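Local coordinates for protein DR2417 (Deinococcus radiodurans, PDB 4XWW) that is an RNase J of the metallo-beta-lactamase superfamily that degrades RNA from the 5' end and probably takes part in rRNA maturation, at residues Glu214-Thr219 with Ala382-Leu387; Lys397-Trp402 with Arg421-Thr426. One frame throughout, in Å; residues are numbered along the deposited sequence.

Interaction 1: Glu214-Thr219 with Ala382-Leu387; sequences ERPGHT and ASQEEL
The loop Arg215-Gly217 runs beside Ser383-Glu385 in step, and its carbonyls receive the first amides of helix 384-394. Gln384 N bonds to Arg215 O at 2.9 Å, arriving almost in line with the C=O. Glu385 N bonds to Gly217 O, also at 2.9 Å. Ser383 holds the N-cap position, but its side chain makes no capping bond. Its OG lies 2.8 Å from Thr219 OG1, and its CB packs against the carbonyl oxygens of Arg215 and Gly217. Thr219 OG1 is also hydrogen-bonded to His381 O.

Glu386 reaches back from the first turn of the helix. Its OE1 accepts Thr219 N at 2.7 Å in a nearly straight bond (177°) and Ser383 N from the opposite face of the carboxylate. Its other oxygen bonds to Ile178 N, so backbone amides grip both carboxylate oxygens. With CG anti to the backbone N (chi1 -163°), the His218 ring is laid flat on this carboxylate, the two planes 6° apart. Glu386 CG lies 3.5 Å from the centroid of the His218 ring, over its face, in a CH-pi contact. His218 ND1 donates to Thr219 O close to the ring plane, which fixes the turn of the ring.

The Gln384 chain extends past Pro216. A water joins its OE1 to Gly217 N, and its NE2 bonds to Ala213 O.

The loop covers the helix start just after His381, the predicted proton acceptor. Glu214 is hydrogen-bonded to Tyr370 of the second subunit. The loop leads from strand 205-209 to helix 222-234. Helix 406-417 lies alongside, where Arg407 forms a salt bridge with Glu214.

Interaction 2: Lys397-Trp402 with Arg421-Thr426; sequences KFFLPW and RPPKRT
Phe399 and Thr426 lie side by side on one face of a parallel strand pair and point the same way. Thr426 CG2 approaches Phe399 CD2 to 3.5 Å and also packs on Pro401 CD. With CG anti to the backbone N (chi1 178°), the Phe399 ring is carried alongside Thr426. Pro423 CG presses on Phe399 CB at 3.6 Å. Pro401 CD covers one face of the same ring, above its centre. His412 of helix 406-417 meets Phe399 edge-to-face.

Lys397 stands just before strand 398-402. Its extended chain lies alongside that of Lys424, with Lys397 CE 3.9 Å from Lys424 CD. The two ammonium groups come within 4.7 Å (NZ to NZ) without touching. Both form salt bridges with Asp440, which probably offsets their repulsion; Lys397 NZ also bonds to Pro439 O. Lys397 CG rests over the centre of the Phe398 ring.

On the other face of the pair, Phe398 runs beside Arg425. Phe398 CE1 lies over one face of the Arg425 guanidinium, 4.0 Å from Arg425 NH2, with the two planes 30° apart. Arg425 NE bonds to Phe442 O, and the Phe442 ring stacks with Phe398.

The backbones are joined by Phe399 N to Arg425 O at 3.1 Å and by a weak bond from Lys424 N to Lys397 O. Thr426 CA adds a C-H...O contact to Phe399 O.

Strand 398-402, helix 406-417 and strand 425-426 form a beta-alpha-beta unit. It builds one edge of a mixed sheet of the metallo-beta-lactamase fold. Strand 398-402 leads directly to the zinc ligand His403.

Overall arrangement
Interaction 1 and interaction 2 follow each other along the chain: helix 384-394 starts in the first and leads to strand 398-402 of the second. Their centres are about 18 Å apart and they do not touch. Both mix buried and exposed residues. Interaction 1 is chiefly polar, a loop against a helix start, close to the bound RNA and to the dimer partner. Interaction 2 is strand pairing at a sheet edge, with aromatic and proline packing inside and two lysines at its outer end, held by salt bridges; the second subunit does not touch it. Helix 406-417 borders both. Strands 205-209 and 398-402 are sheet neighbours, so the loop of interaction 1 springs from the strand beside interaction 2.

Interaction 1: Glu214-Thr219 with Ala382-Leu387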
loop_
_atom_site.group_PDB
_atom_site.type_symbol
_atom_site.label_atom_id
_atom_site.label_comp_id
_atom_site.label_asym_id
_atom_site.label_seq_id
_atom_site.Cartn_x
_atom_site.Cartn_y
_atom_site.Cartn_z
ATOM N N GLU A 214 -0.269 -19.297 -2.820
ATOM C CA GLU A 214 -1.633 -19.110 -2.287
ATOM C C GLU A 214 -2.681 -19.009 -3.390
ATOM O O GLU A 214 -3.876 -18.918 -3.111
ATOM C CB GLU A 214 -1.690 -17.870 -1.382
ATOM C CG GLU A 214 -0.807 -18.034 -0.160
ATOM C CD GLU A 214 -1.006 -16.943 0.883
ATOM O OE1 GLU A 214 -2.163 -16.713 1.306
ATOM O OE2 GLU A 214 0.001 -16.339 1.301
ATOM N N ARG A 215 -2.230 -19.049 -4.643
ATOM C CA ARG A 215 -3.120 -18.948 -5.802
ATOM C C ARG A 215 -3.513 -20.308 -6.363
ATOM O O ARG A 215 -2.661 -21.078 -6.775
ATOM C CB ARG A 215 -2.457 -18.123 -6.906
ATOM C CG ARG A 215 -2.190 -16.672 -6.496
ATOM C CD ARG A 215 -1.876 -15.835 -7.731
ATOM N NE ARG A 215 -1.156 -14.609 -7.403
ATOM C CZ ARG A 215 -0.684 -13.761 -8.315
ATOM N NH1 ARG A 215 -0.862 -14.003 -9.609
ATOM N NH2 ARG A 215 -0.032 -12.671 -7.934
ATOM N N PRO A 216 -4.816 -20.619 -6.360
ATOM C CA PRO A 216 -5.245 -21.924 -6.864
ATOM C C PRO A 216 -5.165 -21.949 -8.379
ATOM O O PRO A 216 -5.107 -20.881 -8.986
ATOM C CB PRO A 216 -6.699 -22.038 -6.382
ATOM C CG PRO A 216 -6.859 -20.948 -5.339
ATOM C CD PRO A 216 -5.926 -19.860 -5.761
ATOM N N GLY A 217 -5.135 -23.143 -8.964
ATOM C CA GLY A 217 -5.182 -23.288 -10.407
ATOM C C GLY A 217 -3.841 -23.111 -11.093
ATOM O O GLY A 217 -2.796 -23.372 -10.508
ATOM N N HIS A 218 -3.895 -22.647 -12.338
ATOM C CA HIS A 218 -2.738 -22.553 -13.213
ATOM C C HIS A 218 -2.594 -21.105 -13.667
ATOM O O HIS A 218 -3.594 -20.442 -13.985
ATOM C CB HIS A 218 -2.932 -23.507 -14.395
ATOM C CG HIS A 218 -1.683 -23.813 -15.157
ATOM N ND1 HIS A 218 -0.941 -22.844 -15.802
ATOM C CD2 HIS A 218 -1.066 -24.992 -15.411
ATOM C CE1 HIS A 218 0.093 -23.413 -16.398
ATOM N NE2 HIS A 218 0.039 -24.714 -16.181
ATOM N N THR A 219 -1.376 -20.585 -13.649
ATOM C CA THR A 219 -1.137 -19.213 -14.105
ATOM C C THR A 219 -1.451 -19.148 -15.596
ATOM O O THR A 219 -1.141 -20.083 -16.329
ATOM C CB THR A 219 0.323 -18.776 -13.824
ATOM O OG1 THR A 219 0.561 -18.802 -12.412
ATOM C CG2 THR A 219 0.609 -17.366 -14.353
ATOM N N ALA A 382 4.532 -19.672 -11.046
ATOM C CA ALA A 382 3.633 -20.817 -10.898
ATOM C C ALA A 382 2.600 -20.689 -9.804
ATOM O O ALA A 382 2.942 -20.389 -8.666
ATOM C CB ALA A 382 4.463 -22.059 -10.626
ATOM N N SER A 383 1.352 -20.997 -10.143
ATOM C CA SER A 383 0.310 -21.138 -9.142
ATOM C C SER A 383 0.317 -22.586 -8.643
ATOM O O SER A 383 1.177 -23.379 -9.043
ATOM C CB SER A 383 -1.038 -20.743 -9.738
ATOM O OG SER A 383 -0.994 -19.383 -10.132
ATOM N N GLN A 384 -0.638 -22.925 -7.780
ATOM C CA GLN A 384 -0.619 -24.218 -7.080
ATOM C C GLN A 384 -0.560 -25.443 -8.001
ATOM O O GLN A 384 0.172 -26.400 -7.710
ATOM C CB GLN A 384 -1.849 -24.336 -6.149
ATOM C CG GLN A 384 -1.771 -23.415 -4.941
ATOM C CD GLN A 384 -3.045 -23.416 -4.093
ATOM O OE1 GLN A 384 -4.023 -24.084 -4.421
ATOM N NE2 GLN A 384 -3.030 -22.651 -3.007
ATOM N N GLU A 385 -1.325 -25.446 -9.094
ATOM C CA GLU A 385 -1.303 -26.623 -9.971
ATOM C C GLU A 385 0.105 -26.860 -10.513
ATOM O O GLU A 385 0.580 -28.011 -10.583
ATOM C CB GLU A 385 -2.300 -26.464 -11.127
ATOM C CG GLU A 385 -3.716 -26.808 -10.737
ATOM C CD GLU A 385 -4.686 -26.647 -11.888
ATOM O OE1 GLU A 385 -4.230 -26.635 -13.058
ATOM O OE2 GLU A 385 -5.898 -26.520 -11.616
ATOM N N GLU A 386 0.778 -25.768 -10.871
ATOM C CA GLU A 386 2.119 -25.883 -11.422
ATOM C C GLU A 386 3.118 -26.285 -10.351
ATOM O O GLU A 386 3.975 -27.140 -10.587
ATOM C CB GLU A 386 2.525 -24.580 -12.087
ATOM C CG GLU A 386 1.610 -24.200 -13.237
ATOM C CD GLU A 386 1.502 -22.700 -13.376
ATOM O OE1 GLU A 386 0.625 -22.114 -12.699
ATOM O OE2 GLU A 386 2.318 -22.111 -14.125
ATOM N N LEU A 387 2.991 -25.707 -9.165
ATOM C CA LEU A 387 3.852 -26.115 -8.051
ATOM C C LEU A 387 3.662 -27.603 -7.733
ATOM O O LEU A 387 4.635 -28.321 -7.465
ATOM C CB LEU A 387 3.568 -25.249 -6.802
ATOM C CG LEU A 387 3.792 -23.745 -6.993
ATOM C CD1 LEU A 387 3.414 -22.968 -5.717
ATOM C CD2 LEU A 387 5.256 -23.516 -7.407
HETATM O O HOH W 1 -5.336 -25.380 -6.951
#

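Interaction 2: Lys397-Trp402 with Arg421-Thr426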
loop_
_atom_site.group_PDB
_atom_site.type_symbol
_atom_site.label_atom_id
_atom_site.label_comp_id
_atom_site.label_asym_id
_atom_site.label_seq_id
_atom_site.Cartn_x
_atom_site.Cartn_y
_atom_site.Cartn_z
ATOM N N LYS A 397 12.853 -36.146 -1.402
ATOM C CA LYS A 397 12.885 -36.606 -0.025
ATOM C C LYS A 397 12.701 -35.418 0.908
ATOM O O LYS A 397 11.950 -35.497 1.876
ATOM C CB LYS A 397 14.185 -37.337 0.287
ATOM C CG LYS A 397 14.232 -37.936 1.695
ATOM C CD LYS A 397 15.388 -38.954 1.825
ATOM C CE LYS A 397 15.332 -39.681 3.181
ATOM N NZ LYS A 397 16.516 -40.550 3.437
ATOM N N PHE A 398 13.367 -34.307 0.600
ATOM C CA PHE A 398 13.318 -33.136 1.471
ATOM C C PHE A 398 12.909 -31.900 0.676
ATOM O O PHE A 398 13.113 -31.852 -0.534
ATOM C CB PHE A 398 14.671 -32.949 2.145
ATOM C CG PHE A 398 15.062 -34.114 3.030
ATOM C CD1 PHE A 398 14.221 -34.515 4.051
ATOM C CD2 PHE A 398 16.255 -34.801 2.837
ATOM C CE1 PHE A 398 14.566 -35.582 4.876
ATOM C CE2 PHE A 398 16.610 -35.878 3.652
ATOM C CZ PHE A 398 15.759 -36.267 4.678
ATOM N N PHE A 399 12.313 -30.908 1.333
ATOM C CA PHE A 399 11.740 -29.797 0.595
ATOM C C PHE A 399 11.984 -28.462 1.307
ATOM O O PHE A 399 11.713 -28.326 2.508
ATOM C CB PHE A 399 10.244 -30.075 0.381
ATOM C CG PHE A 399 9.486 -28.981 -0.325
ATOM C CD1 PHE A 399 10.036 -28.296 -1.397
ATOM C CD2 PHE A 399 8.195 -28.681 0.069
ATOM C CE1 PHE A 399 9.304 -27.294 -2.043
ATOM C CE2 PHE A 399 7.458 -27.699 -0.566
ATOM C CZ PHE A 399 8.013 -26.996 -1.620
ATOM N N LEU A 400 12.512 -27.493 0.548
ATOM C CA LEU A 400 12.724 -26.124 1.011
ATOM C C LEU A 400 11.936 -25.141 0.163
ATOM O O LEU A 400 12.422 -24.679 -0.867
ATOM C CB LEU A 400 14.202 -25.724 0.947
ATOM C CG LEU A 400 15.180 -26.098 2.052
ATOM C CD1 LEU A 400 16.555 -25.528 1.705
ATOM C CD2 LEU A 400 14.706 -25.547 3.385
ATOM N N PRO A 401 10.717 -24.803 0.596
ATOM C CA PRO A 401 9.978 -23.767 -0.136
ATOM C C PRO A 401 10.703 -22.428 -0.005
ATOM O O PRO A 401 11.118 -22.040 1.095
ATOM C CB PRO A 401 8.606 -23.763 0.548
ATOM C CG PRO A 401 8.839 -24.444 1.883
ATOM C CD PRO A 401 9.903 -25.456 1.630
ATOM N N TRP A 402 10.826 -21.722 -1.125
ATOM C CA TRP A 402 11.781 -20.633 -1.271
ATOM C C TRP A 402 11.126 -19.466 -2.034
ATOM O O TRP A 402 10.009 -19.624 -2.527
ATOM C CB TRP A 402 13.051 -21.203 -1.968
ATOM C CG TRP A 402 13.904 -20.211 -2.682
ATOM C CD1 TRP A 402 14.906 -19.449 -2.143
ATOM C CD2 TRP A 402 13.856 -19.891 -4.071
ATOM N NE1 TRP A 402 15.456 -18.647 -3.106
ATOM C CE2 TRP A 402 14.827 -18.898 -4.302
ATOM C CE3 TRP A 402 13.083 -20.347 -5.148
ATOM C CZ2 TRP A 402 15.059 -18.350 -5.569
ATOM C CZ3 TRP A 402 13.293 -19.780 -6.416
ATOM C CH2 TRP A 402 14.275 -18.792 -6.604
ATOM N N ARG A 421 2.703 -38.225 -2.723
ATOM C CA ARG A 421 3.960 -38.603 -2.069
ATOM C C ARG A 421 4.656 -37.394 -1.477
ATOM O O ARG A 421 5.641 -36.908 -2.030
ATOM C CB ARG A 421 4.903 -39.301 -3.045
ATOM C CG ARG A 421 4.328 -40.577 -3.643
ATOM C CD ARG A 421 5.427 -41.592 -3.901
ATOM N NE ARG A 421 5.448 -42.050 -5.285
ATOM C CZ ARG A 421 6.546 -42.466 -5.906
ATOM N NH1 ARG A 421 7.707 -42.470 -5.265
ATOM N NH2 ARG A 421 6.488 -42.871 -7.169
ATOM N N PRO A 422 4.153 -36.917 -0.334
ATOM C CA PRO A 422 4.724 -35.737 0.324
ATOM C C PRO A 422 6.180 -35.976 0.677
ATOM O O PRO A 422 6.578 -37.130 0.854
ATOM C CB PRO A 422 3.876 -35.592 1.596
ATOM C CG PRO A 422 2.648 -36.401 1.336
ATOM C CD PRO A 422 3.076 -37.521 0.463
ATOM N N PRO A 423 6.972 -34.903 0.775
ATOM C CA PRO A 423 8.365 -35.064 1.202
ATOM C C PRO A 423 8.435 -35.646 2.595
ATOM O O PRO A 423 7.514 -35.436 3.388
ATOM C CB PRO A 423 8.915 -33.634 1.199
ATOM C CG PRO A 423 7.945 -32.835 0.399
ATOM C CD PRO A 423 6.612 -33.494 0.567
ATOM N N LYS A 424 9.507 -36.370 2.885
ATOM C CA LYS A 424 9.728 -36.887 4.226
ATOM C C LYS A 424 9.698 -35.767 5.257
ATOM O O LYS A 424 9.082 -35.901 6.322
ATOM C CB LYS A 424 11.057 -37.621 4.300
ATOM C CG LYS A 424 11.369 -38.107 5.703
ATOM C CD LYS A 424 12.411 -39.189 5.692
ATOM C CE LYS A 424 12.573 -39.760 7.094
ATOM N NZ LYS A 424 13.650 -40.775 7.179
ATOM N N ARG A 425 10.369 -34.661 4.941
ATOM C CA ARG A 425 10.355 -33.495 5.813
ATOM C C ARG A 425 10.469 -32.207 5.000
ATOM O O ARG A 425 11.175 -32.147 3.989
ATOM C CB ARG A 425 11.484 -33.563 6.854
ATOM C CG ARG A 425 11.395 -32.452 7.908
ATOM C CD ARG A 425 12.170 -32.768 9.190
ATOM N NE ARG A 425 13.456 -33.401 8.922
ATOM C CZ ARG A 425 13.723 -34.681 9.160
ATOM N NH1 ARG A 425 12.794 -35.470 9.684
ATOM N NH2 ARG A 425 14.922 -35.175 8.879
ATOM N N THR A 426 9.750 -31.191 5.447
ATOM C CA THR A 426 9.799 -29.882 4.807
ATOM C C THR A 426 10.221 -28.867 5.854
ATOM O O THR A 426 9.692 -28.875 6.970
ATOM C CB THR A 426 8.443 -29.488 4.210
ATOM O OG1 THR A 426 8.038 -30.465 3.243
ATOM C CG2 THR A 426 8.523 -28.114 3.545
#